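Nucleoprotein (Sendai virus, PDB 6M7D) encapsidates the viral RNA genome in a helical nucleocapsid, one subunit per six ribonucleotides, shielding it from nucleases and presenting it as template for transcription and replication. Local coordinates at residues F199-T204 and N253-V257; A283-L289 and A331-Y335; A372-I376 and L394-L398. All blocks are in the same frame, centred on the assembly; numbering follows the deposited sequence.

Interaction 1 of 3, residues F199-T204 and N253-V257; sequences FRQDGT and NIQIV
The ring of Phe-199 extends from the end of its helix and reaches with its far atoms, CE1 and CZ, toward three side chains of the facing helix. Asn-253, Ile-256 and Val-257 are spaced three and four residues apart, so they project from one face of that helix. CE1 of Phe-199 lies 3.7 Å from CB of Asn-253, while CZ meets one methyl each of Ile-256 and Val-257, at 3.8 Å from Ile-256 CG2. Phe-199 runs antiparallel past both Asn-253 and Ile-256, but crosses Val-257 at about a right angle.

The amide of Asn-253 stands 87° from the Phe-199 ring plane, with its CG at the ring edge and in the plane of the ring. Chi1 (-68°) sets CG beside the backbone N, and the amide beyond it turns ND2 to Thr-204, which comes from the opposite direction; its CG2 lies 3.5 Å from ND2. A residue with a short apolar stem and a flat polar end suits this spot between ring and threonine.

Helix 188-202 ends here in a Schellman motif. Gly-203, with phi 102°, and Thr-204 both direct their N-H groups back into the last turn, although the bonds from Thr-204 N to Phe-199 O and from Gly-203 N to Arg-200 O are weak. Glycine fits because a side chain at these backbone angles would press on the preceding carbonyl. Helix 163-181 supports the contact, with Ile-176 against Phe-199 and Trp-175 against Val-257. The RNA-binding residues Arg-195 and Tyr-260 belong to the two helices joined here.

Interaction 2 of 3, residues A283-L289 and A331-Y335; sequences ALTLSNL and ALWSY
Leu-289 and Leu-332 bring their backbones together, CA to CA 5.0 Å, where an irregular connection meets the first full turn of helix 330-343. Residues 283-285 end a 3-10 turn, tied off by a bond from Leu-286 N to Ala-283 O; the chain then swings out and returns through Asn-288 and Leu-289 to enter helix 290-305. This is helix-on-loop packing in the all-helical C-terminal domain of the nucleoprotein core. The opposing turn is regular alpha helix, Tyr-335 N bonding to Ala-331 O, and Asp-292 in helix 290-305 accepts a bond from the backbone N of Leu-332.

Tyr-335 carries much of the side-chain contact. With CG anti to the backbone N (chi1 168°), its ring extends from the helix to the connection. Leu-289 crosses it at about a right angle and lays CD1 over one ring face in a CH-pi contact, 4.2 Å from the centroid and 20° off the normal. Ala-283 approaches the same ring obliquely, its CB near CE1 and 3.7 Å from OH; a methyl is enough here because the large tyrosine supplies the reach.

Beside this, Leu-332 CD1 lies 4.0 Å from CD2 of Leu-284, two branched chains that cross obliquely, and 4.1 Å from CB of Leu-289. Ile-293 touches both Leu-332 and Leu-284, extending the apolar layer into helix 290-305. On the far side of the turn, Trp-333 points away from the connection and meets the ring of Tyr-356, an RNA-binding residue. Next to the closest backbone approach a small residue fits: CB of Ala-331 is 3.7 Å from Asn-288 O, and Leu-289 CD2 sits 3.5 Å from Ala-331 O.

Interaction 3 of 3, residues A372-I376 and L394-L398; sequences AESKI and LRHHL
Ile-376 reaches from the end of a type I beta turn, Glu-373 to Ile-376, to Leu-394, Arg-395 and Leu-398 on helix 388-401. The turn follows helix 359-370 and packs on helix 388-401, reached through the short helix 381-384: turn-on-helix packing near the C-terminal end of the nucleoprotein core. Just ahead of the turn, Asp-371 OD2 receives a bond from Ser-374 N.

At its root, the CA-CB bond of Ile-376 is directed toward the helix. CB branches there: CG1 stands beside the backbone N (chi1 -63°), while CG2 takes the place anti to that N. The longer branch does the reaching. CG1 comes 3.9 Å from Leu-398 CD1, and the nearly straight second torsion (chi2 170°) then carries CD1 in among the three helix residues. At this tip, CD1 lies 3.5 Å from Leu-398 CD1 and 3.9 Å from CD2 of Leu-394, which it meets tip to tip. It also touches the aliphatic stem of Arg-395, at 4.0 Å from CG. Isoleucine suits the place because a slender ethyl arm can enter between side chains on successive turns; arginine serves there through its methylenes, its extended chain taking the guanidinium onward.

Leu-398, one turn after Leu-394, crosses the isoleucine at a slant and links it to the start of the segment: its CD1 is 3.7 Å from Ala-372 CB, where a bare methyl fits close to the helix. Lys-375 completes the surface contact with an extended chain that runs past Leu-398 in the opposite direction, using carbon rather than charge, its CE 4.1 Å from Leu-398 CD2.

In the fold
The three contacts follow one another along the chain without nesting. Interaction 1 joins helices 188-202 and 249-261, of the N-terminal domain as in related paramyxovirus nucleoproteins, about 40 Å (centre to centre) from either of the others. Interactions 2 and 3 lie on the same side of the molecule, their centres about 21 Å apart, and helix 359-370 connects them: it packs on interaction 2, and interaction 3 begins just after it. Interactions 1 and 2 are both partly buried and about 7 Å from the RNA at the nearest atom, whereas interaction 3, the farthest from the chain centre, is a surface contact about 19 Å from it. Aromatic rings organise the first two; aliphatic chains, including charged residues' methylenes, make the third.

Interaction 1 of 3, residues F199-T204 and N253-V257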
loop_
_atom_site.group_PDB
_atom_site.type_symbol
_atom_site.label_atom_id
_atom_site.label_comp_id
_atom_site.label_asym_id
_atom_site.label_seq_id
_atom_site.Cartn_x
_atom_site.Cartn_y
_atom_site.Cartn_z
ATOM N N PHE A 199 14.186 -5.137 -4.266
ATOM C CA PHE A 199 15.069 -3.959 -4.048
ATOM C C PHE A 199 16.495 -4.403 -3.704
ATOM O O PHE A 199 17.445 -3.797 -4.227
ATOM C CB PHE A 199 14.459 -3.030 -2.997
ATOM C CG PHE A 199 13.238 -2.294 -3.482
ATOM C CD1 PHE A 199 13.360 -1.141 -4.241
ATOM C CD2 PHE A 199 11.965 -2.765 -3.204
ATOM C CE1 PHE A 199 12.239 -0.469 -4.697
ATOM C CE2 PHE A 199 10.845 -2.093 -3.661
ATOM C CZ PHE A 199 10.983 -0.945 -4.406
ATOM N N ARG A 200 16.637 -5.430 -2.860
ATOM C CA ARG A 200 17.991 -5.908 -2.473
ATOM C C ARG A 200 18.729 -6.448 -3.704
ATOM O O ARG A 200 19.906 -6.085 -3.884
ATOM C CB ARG A 200 17.893 -6.936 -1.342
ATOM C CG ARG A 200 17.586 -6.316 0.014
ATOM C CD ARG A 200 18.221 -7.057 1.173
ATOM N NE ARG A 200 17.413 -8.168 1.653
ATOM C CZ ARG A 200 17.712 -8.907 2.713
ATOM N NH1 ARG A 200 16.914 -9.896 3.079
ATOM N NH2 ARG A 200 18.807 -8.655 3.406
ATOM N N GLN A 201 18.055 -7.250 -4.536
ATOM C CA GLN A 201 18.698 -7.777 -5.771
ATOM C C GLN A 201 19.006 -6.587 -6.683
ATOM O O GLN A 201 20.117 -6.531 -7.241
ATOM C CB GLN A 201 17.787 -8.792 -6.464
ATOM C CG GLN A 201 17.413 -9.979 -5.587
ATOM C CD GLN A 201 18.592 -10.580 -4.861
ATOM O OE1 GLN A 201 19.734 -10.160 -5.029
ATOM N NE2 GLN A 201 18.318 -11.579 -4.039
ATOM N N ASP A 202 18.052 -5.657 -6.777
ATOM C CA ASP A 202 18.196 -4.414 -7.583
ATOM C C ASP A 202 19.422 -3.636 -7.094
ATOM O O ASP A 202 20.155 -3.095 -7.942
ATOM C CB ASP A 202 16.921 -3.572 -7.484
ATOM C CG ASP A 202 17.148 -2.082 -7.666
ATOM O OD1 ASP A 202 18.065 -1.715 -8.427
ATOM O OD2 ASP A 202 16.404 -1.300 -7.042
ATOM N N GLY A 203 19.657 -3.641 -5.779
ATOM C CA GLY A 203 20.782 -2.910 -5.169
ATOM C C GLY A 203 20.317 -1.616 -4.532
ATOM O O GLY A 203 21.166 -0.900 -3.973
ATOM N N THR A 204 19.014 -1.324 -4.611
ATOM C CA THR A 204 18.504 -0.121 -3.968
ATOM C C THR A 204 18.760 -0.150 -2.469
ATOM O O THR A 204 19.163 0.859 -1.879
ATOM C CB THR A 204 17.011 0.019 -4.255
ATOM O OG1 THR A 204 16.831 0.406 -5.619
ATOM C CG2 THR A 204 16.373 1.054 -3.350
ATOM N N ASN A 253 11.599 4.539 -7.136
ATOM C CA ASN A 253 11.396 3.382 -6.275
ATOM C C ASN A 253 10.137 3.519 -5.434
ATOM O O ASN A 253 9.476 2.520 -5.141
ATOM C CB ASN A 253 12.608 3.186 -5.385
ATOM C CG ASN A 253 13.819 2.770 -6.149
ATOM O OD1 ASN A 253 13.724 2.039 -7.125
ATOM N ND2 ASN A 253 14.973 3.225 -5.711
ATOM N N ILE A 254 9.800 4.741 -5.033
ATOM C CA ILE A 254 8.554 4.992 -4.323
ATOM C C ILE A 254 7.371 4.695 -5.227
ATOM O O ILE A 254 6.350 4.173 -4.777
ATOM C CB ILE A 254 8.531 6.439 -3.797
ATOM C CG1 ILE A 254 9.380 6.557 -2.540
ATOM C CG2 ILE A 254 7.126 6.899 -3.515
ATOM C CD1 ILE A 254 9.704 7.964 -2.173
ATOM N N GLN A 255 7.494 4.999 -6.518
ATOM C CA GLN A 255 6.430 4.656 -7.452
ATOM C C GLN A 255 6.323 3.154 -7.657
ATOM O O GLN A 255 5.222 2.634 -7.843
ATOM C CB GLN A 255 6.652 5.355 -8.786
ATOM C CG GLN A 255 6.352 6.824 -8.761
ATOM C CD GLN A 255 4.896 7.116 -8.496
ATOM O OE1 GLN A 255 4.032 6.782 -9.296
ATOM N NE2 GLN A 255 4.618 7.756 -7.374
ATOM N N ILE A 256 7.446 2.443 -7.626
ATOM C CA ILE A 256 7.411 0.983 -7.660
ATOM C C ILE A 256 6.660 0.438 -6.446
ATOM O O ILE A 256 5.708 -0.354 -6.564
ATOM C CB ILE A 256 8.846 0.433 -7.738
ATOM C CG1 ILE A 256 9.489 0.831 -9.065
ATOM C CG2 ILE A 256 8.869 -1.064 -7.552
ATOM C CD1 ILE A 256 10.977 0.737 -9.076
ATOM N N VAL A 257 7.075 0.865 -5.256
ATOM C CA VAL A 257 6.424 0.424 -4.030
ATOM C C VAL A 257 4.947 0.798 -4.041
ATOM O O VAL A 257 4.104 0.048 -3.548
ATOM C CB VAL A 257 7.145 1.009 -2.805
ATOM C CG1 VAL A 257 6.363 0.715 -1.570
ATOM C CG2 VAL A 257 8.526 0.429 -2.680
#

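Interaction 2 of 3, residues A283-L289 and A331-Y335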
loop_
_atom_site.group_PDB
_atom_site.type_symbol
_atom_site.label_atom_id
_atom_site.label_comp_id
_atom_site.label_asym_id
_atom_site.label_seq_id
_atom_site.Cartn_x
_atom_site.Cartn_y
_atom_site.Cartn_z
ATOM N N ALA A 283 -21.615 -19.218 -16.132
ATOM C CA ALA A 283 -22.214 -19.042 -14.822
ATOM C C ALA A 283 -22.630 -17.605 -14.567
ATOM O O ALA A 283 -23.454 -17.360 -13.684
ATOM C CB ALA A 283 -21.252 -19.511 -13.746
ATOM N N LEU A 284 -22.092 -16.650 -15.323
ATOM C CA LEU A 284 -22.517 -15.265 -15.186
ATOM C C LEU A 284 -23.965 -15.070 -15.594
ATOM O O LEU A 284 -24.581 -14.081 -15.196
ATOM C CB LEU A 284 -21.629 -14.354 -16.023
ATOM C CG LEU A 284 -20.251 -13.974 -15.500
ATOM C CD1 LEU A 284 -19.589 -13.055 -16.498
ATOM C CD2 LEU A 284 -20.349 -13.321 -14.144
ATOM N N THR A 285 -24.514 -15.988 -16.386
ATOM C CA THR A 285 -25.907 -15.939 -16.805
ATOM C C THR A 285 -26.868 -16.277 -15.681
ATOM O O THR A 285 -28.077 -16.149 -15.865
ATOM C CB THR A 285 -26.122 -16.895 -17.973
ATOM O OG1 THR A 285 -25.911 -18.237 -17.528
ATOM C CG2 THR A 285 -25.136 -16.594 -19.069
ATOM N N LEU A 286 -26.359 -16.696 -14.530
ATOM C CA LEU A 286 -27.193 -16.966 -13.375
ATOM C C LEU A 286 -27.796 -15.682 -12.825
ATOM O O LEU A 286 -27.205 -14.605 -12.905
ATOM C CB LEU A 286 -26.375 -17.651 -12.290
ATOM C CG LEU A 286 -26.589 -19.149 -12.130
ATOM C CD1 LEU A 286 -26.242 -19.873 -13.394
ATOM C CD2 LEU A 286 -25.733 -19.628 -11.005
ATOM N N SER A 287 -28.992 -15.808 -12.263
ATOM C CA SER A 287 -29.648 -14.669 -11.645
ATOM C C SER A 287 -29.095 -14.364 -10.263
ATOM O O SER A 287 -29.338 -13.273 -9.745
ATOM C CB SER A 287 -31.148 -14.917 -11.563
ATOM O OG SER A 287 -31.424 -16.031 -10.745
ATOM N N ASN A 288 -28.359 -15.301 -9.665
ATOM C CA ASN A 288 -27.695 -15.036 -8.396
ATOM C C ASN A 288 -26.708 -13.894 -8.527
ATOM O O ASN A 288 -26.532 -13.097 -7.599
ATOM C CB ASN A 288 -26.957 -16.280 -7.909
ATOM C CG ASN A 288 -27.862 -17.429 -7.641
ATOM O OD1 ASN A 288 -28.014 -17.849 -6.501
ATOM N ND2 ASN A 288 -28.463 -17.971 -8.692
ATOM N N LEU A 289 -26.041 -13.813 -9.668
ATOM C CA LEU A 289 -24.956 -12.877 -9.876
ATOM C C LEU A 289 -25.411 -11.583 -10.516
ATOM O O LEU A 289 -24.618 -10.645 -10.593
ATOM C CB LEU A 289 -23.877 -13.524 -10.744
ATOM C CG LEU A 289 -23.497 -14.963 -10.418
ATOM C CD1 LEU A 289 -22.440 -15.439 -11.373
ATOM C CD2 LEU A 289 -23.012 -15.076 -8.999
ATOM N N ALA A 331 -22.534 -13.069 -3.756
ATOM C CA ALA A 331 -22.650 -14.207 -4.658
ATOM C C ALA A 331 -21.653 -14.097 -5.801
ATOM O O ALA A 331 -20.981 -15.073 -6.149
ATOM C CB ALA A 331 -24.074 -14.320 -5.193
ATOM N N LEU A 332 -21.545 -12.913 -6.397
ATOM C CA LEU A 332 -20.544 -12.697 -7.430
ATOM C C LEU A 332 -19.143 -12.818 -6.863
ATOM O O LEU A 332 -18.245 -13.344 -7.522
ATOM C CB LEU A 332 -20.747 -11.334 -8.079
ATOM C CG LEU A 332 -19.899 -11.020 -9.304
ATOM C CD1 LEU A 332 -20.118 -12.044 -10.394
ATOM C CD2 LEU A 332 -20.215 -9.642 -9.784
ATOM N N TRP A 333 -18.944 -12.363 -5.630
ATOM C CA TRP A 333 -17.639 -12.499 -5.002
ATOM C C TRP A 333 -17.295 -13.955 -4.735
ATOM O O TRP A 333 -16.156 -14.366 -4.940
ATOM C CB TRP A 333 -17.583 -11.701 -3.707
ATOM C CG TRP A 333 -16.326 -11.934 -2.943
ATOM C CD1 TRP A 333 -15.115 -11.388 -3.191
ATOM C CD2 TRP A 333 -16.154 -12.795 -1.818
ATOM N NE1 TRP A 333 -14.196 -11.840 -2.288
ATOM C CE2 TRP A 333 -14.812 -12.706 -1.430
ATOM C CE3 TRP A 333 -17.008 -13.627 -1.096
ATOM C CZ2 TRP A 333 -14.300 -13.418 -0.358
ATOM C CZ3 TRP A 333 -16.500 -14.327 -0.034
ATOM C CH2 TRP A 333 -15.158 -14.222 0.325
ATOM N N SER A 334 -18.255 -14.747 -4.260
ATOM C CA SER A 334 -17.996 -16.156 -3.985
ATOM C C SER A 334 -17.737 -16.920 -5.267
ATOM O O SER A 334 -16.851 -17.780 -5.323
ATOM C CB SER A 334 -19.173 -16.763 -3.237
ATOM O OG SER A 334 -19.635 -15.893 -2.233
ATOM N N TYR A 335 -18.498 -16.612 -6.309
ATOM C CA TYR A 335 -18.242 -17.195 -7.611
ATOM C C TYR A 335 -16.833 -16.873 -8.080
ATOM O O TYR A 335 -16.072 -17.768 -8.464
ATOM C CB TYR A 335 -19.279 -16.688 -8.602
ATOM C CG TYR A 335 -18.946 -17.001 -10.021
ATOM C CD1 TYR A 335 -19.097 -18.278 -10.518
ATOM C CD2 TYR A 335 -18.460 -16.020 -10.865
ATOM C CE1 TYR A 335 -18.776 -18.566 -11.802
ATOM C CE2 TYR A 335 -18.142 -16.300 -12.155
ATOM C CZ TYR A 335 -18.307 -17.570 -12.624
ATOM O OH TYR A 335 -17.989 -17.841 -13.927
#

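Interaction 3 of 3, residues A372-I376 and L394-L398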
loop_
_atom_site.group_PDB
_atom_site.type_symbol
_atom_site.label_atom_id
_atom_site.label_comp_id
_atom_site.label_asym_id
_atom_site.label_seq_id
_atom_site.Cartn_x
_atom_site.Cartn_y
_atom_site.Cartn_z
ATOM N N ALA A 372 -13.539 -28.188 -18.709
ATOM C CA ALA A 372 -13.008 -27.794 -20.036
ATOM C C ALA A 372 -14.096 -27.169 -20.918
ATOM O O ALA A 372 -13.813 -26.128 -21.538
ATOM C CB ALA A 372 -12.388 -28.995 -20.705
ATOM N N GLU A 373 -15.294 -27.757 -20.955
ATOM C CA GLU A 373 -16.386 -27.207 -21.805
ATOM C C GLU A 373 -16.779 -25.812 -21.307
ATOM O O GLU A 373 -16.943 -24.905 -22.144
ATOM C CB GLU A 373 -17.593 -28.146 -21.769
ATOM C CG GLU A 373 -17.251 -29.584 -22.107
ATOM C CD GLU A 373 -18.435 -30.537 -22.121
ATOM O OE1 GLU A 373 -18.261 -31.701 -21.711
ATOM O OE2 GLU A 373 -19.528 -30.112 -22.546
ATOM N N SER A 374 -16.890 -25.658 -19.986
ATOM C CA SER A 374 -17.294 -24.392 -19.320
ATOM C C SER A 374 -16.273 -23.266 -19.524
ATOM O O SER A 374 -16.705 -22.118 -19.739
ATOM C CB SER A 374 -17.527 -24.628 -17.850
ATOM O OG SER A 374 -18.719 -25.368 -17.639
ATOM N N LYS A 375 -14.977 -23.586 -19.489
ATOM C CA LYS A 375 -13.951 -22.559 -19.512
ATOM C C LYS A 375 -13.403 -22.274 -20.898
ATOM O O LYS A 375 -12.408 -21.558 -21.012
ATOM C CB LYS A 375 -12.807 -22.940 -18.580
ATOM C CG LYS A 375 -12.015 -24.139 -18.994
ATOM C CD LYS A 375 -11.182 -24.603 -17.836
ATOM C CE LYS A 375 -10.275 -25.722 -18.227
ATOM N NZ LYS A 375 -9.574 -26.255 -17.046
ATOM N N ILE A 376 -14.005 -22.813 -21.947
ATOM C CA ILE A 376 -13.655 -22.464 -23.315
ATOM C C ILE A 376 -14.791 -21.641 -23.891
ATOM O O ILE A 376 -15.960 -22.029 -23.793
ATOM C CB ILE A 376 -13.391 -23.713 -24.168
ATOM C CG1 ILE A 376 -12.201 -24.486 -23.625
ATOM C CG2 ILE A 376 -13.128 -23.322 -25.604
ATOM C CD1 ILE A 376 -12.032 -25.823 -24.267
ATOM N N LEU A 394 -7.598 -29.137 -28.145
ATOM C CA LEU A 394 -7.488 -28.281 -26.932
ATOM C C LEU A 394 -8.158 -28.980 -25.745
ATOM O O LEU A 394 -7.559 -28.994 -24.656
ATOM C CB LEU A 394 -8.158 -26.932 -27.209
ATOM C CG LEU A 394 -8.275 -26.005 -25.999
ATOM C CD1 LEU A 394 -6.909 -25.722 -25.397
ATOM C CD2 LEU A 394 -8.974 -24.709 -26.370
ATOM N N ARG A 395 -9.334 -29.568 -25.974
ATOM C CA ARG A 395 -10.087 -30.290 -24.913
ATOM C C ARG A 395 -9.251 -31.480 -24.436
ATOM O O ARG A 395 -9.205 -31.719 -23.218
ATOM C CB ARG A 395 -11.458 -30.720 -25.442
ATOM C CG ARG A 395 -12.489 -29.601 -25.425
ATOM C CD ARG A 395 -13.614 -29.825 -26.413
ATOM N NE ARG A 395 -14.295 -28.580 -26.728
ATOM C CZ ARG A 395 -15.050 -28.391 -27.802
ATOM N NH1 ARG A 395 -15.218 -29.374 -28.671
ATOM N NH2 ARG A 395 -15.632 -27.223 -28.007
ATOM N N HIS A 396 -8.598 -32.174 -25.372
ATOM C CA HIS A 396 -7.734 -33.334 -25.029
ATOM C C HIS A 396 -6.570 -32.860 -24.153
ATOM O O HIS A 396 -6.218 -33.584 -23.204
ATOM C CB HIS A 396 -7.240 -34.027 -26.304
ATOM C CG HIS A 396 -6.085 -34.940 -26.069
ATOM N ND1 HIS A 396 -6.245 -36.297 -25.872
ATOM C CD2 HIS A 396 -4.759 -34.700 -25.987
ATOM C CE1 HIS A 396 -5.068 -36.854 -25.684
ATOM N NE2 HIS A 396 -4.139 -35.896 -25.749
ATOM N N HIS A 397 -5.996 -31.695 -24.473
ATOM C CA HIS A 397 -4.852 -31.146 -23.698
ATOM C C HIS A 397 -5.329 -30.772 -22.294
ATOM O O HIS A 397 -4.623 -31.094 -21.328
ATOM C CB HIS A 397 -4.257 -29.917 -24.399
ATOM C CG HIS A 397 -3.730 -30.175 -25.770
ATOM N ND1 HIS A 397 -3.073 -31.341 -26.105
ATOM C CD2 HIS A 397 -3.737 -29.412 -26.883
ATOM C CE1 HIS A 397 -2.712 -31.291 -27.370
ATOM N NE2 HIS A 397 -3.107 -30.118 -27.869
ATOM N N LEU A 398 -6.506 -30.151 -22.203
ATOM C CA LEU A 398 -7.073 -29.725 -20.897
ATOM C C LEU A 398 -7.317 -30.962 -20.030
ATOM O O LEU A 398 -7.004 -30.905 -18.827
ATOM C CB LEU A 398 -8.379 -28.968 -21.159
ATOM C CG LEU A 398 -8.215 -27.598 -21.816
ATOM C CD1 LEU A 398 -9.568 -26.955 -22.070
ATOM C CD2 LEU A 398 -7.346 -26.692 -20.959
#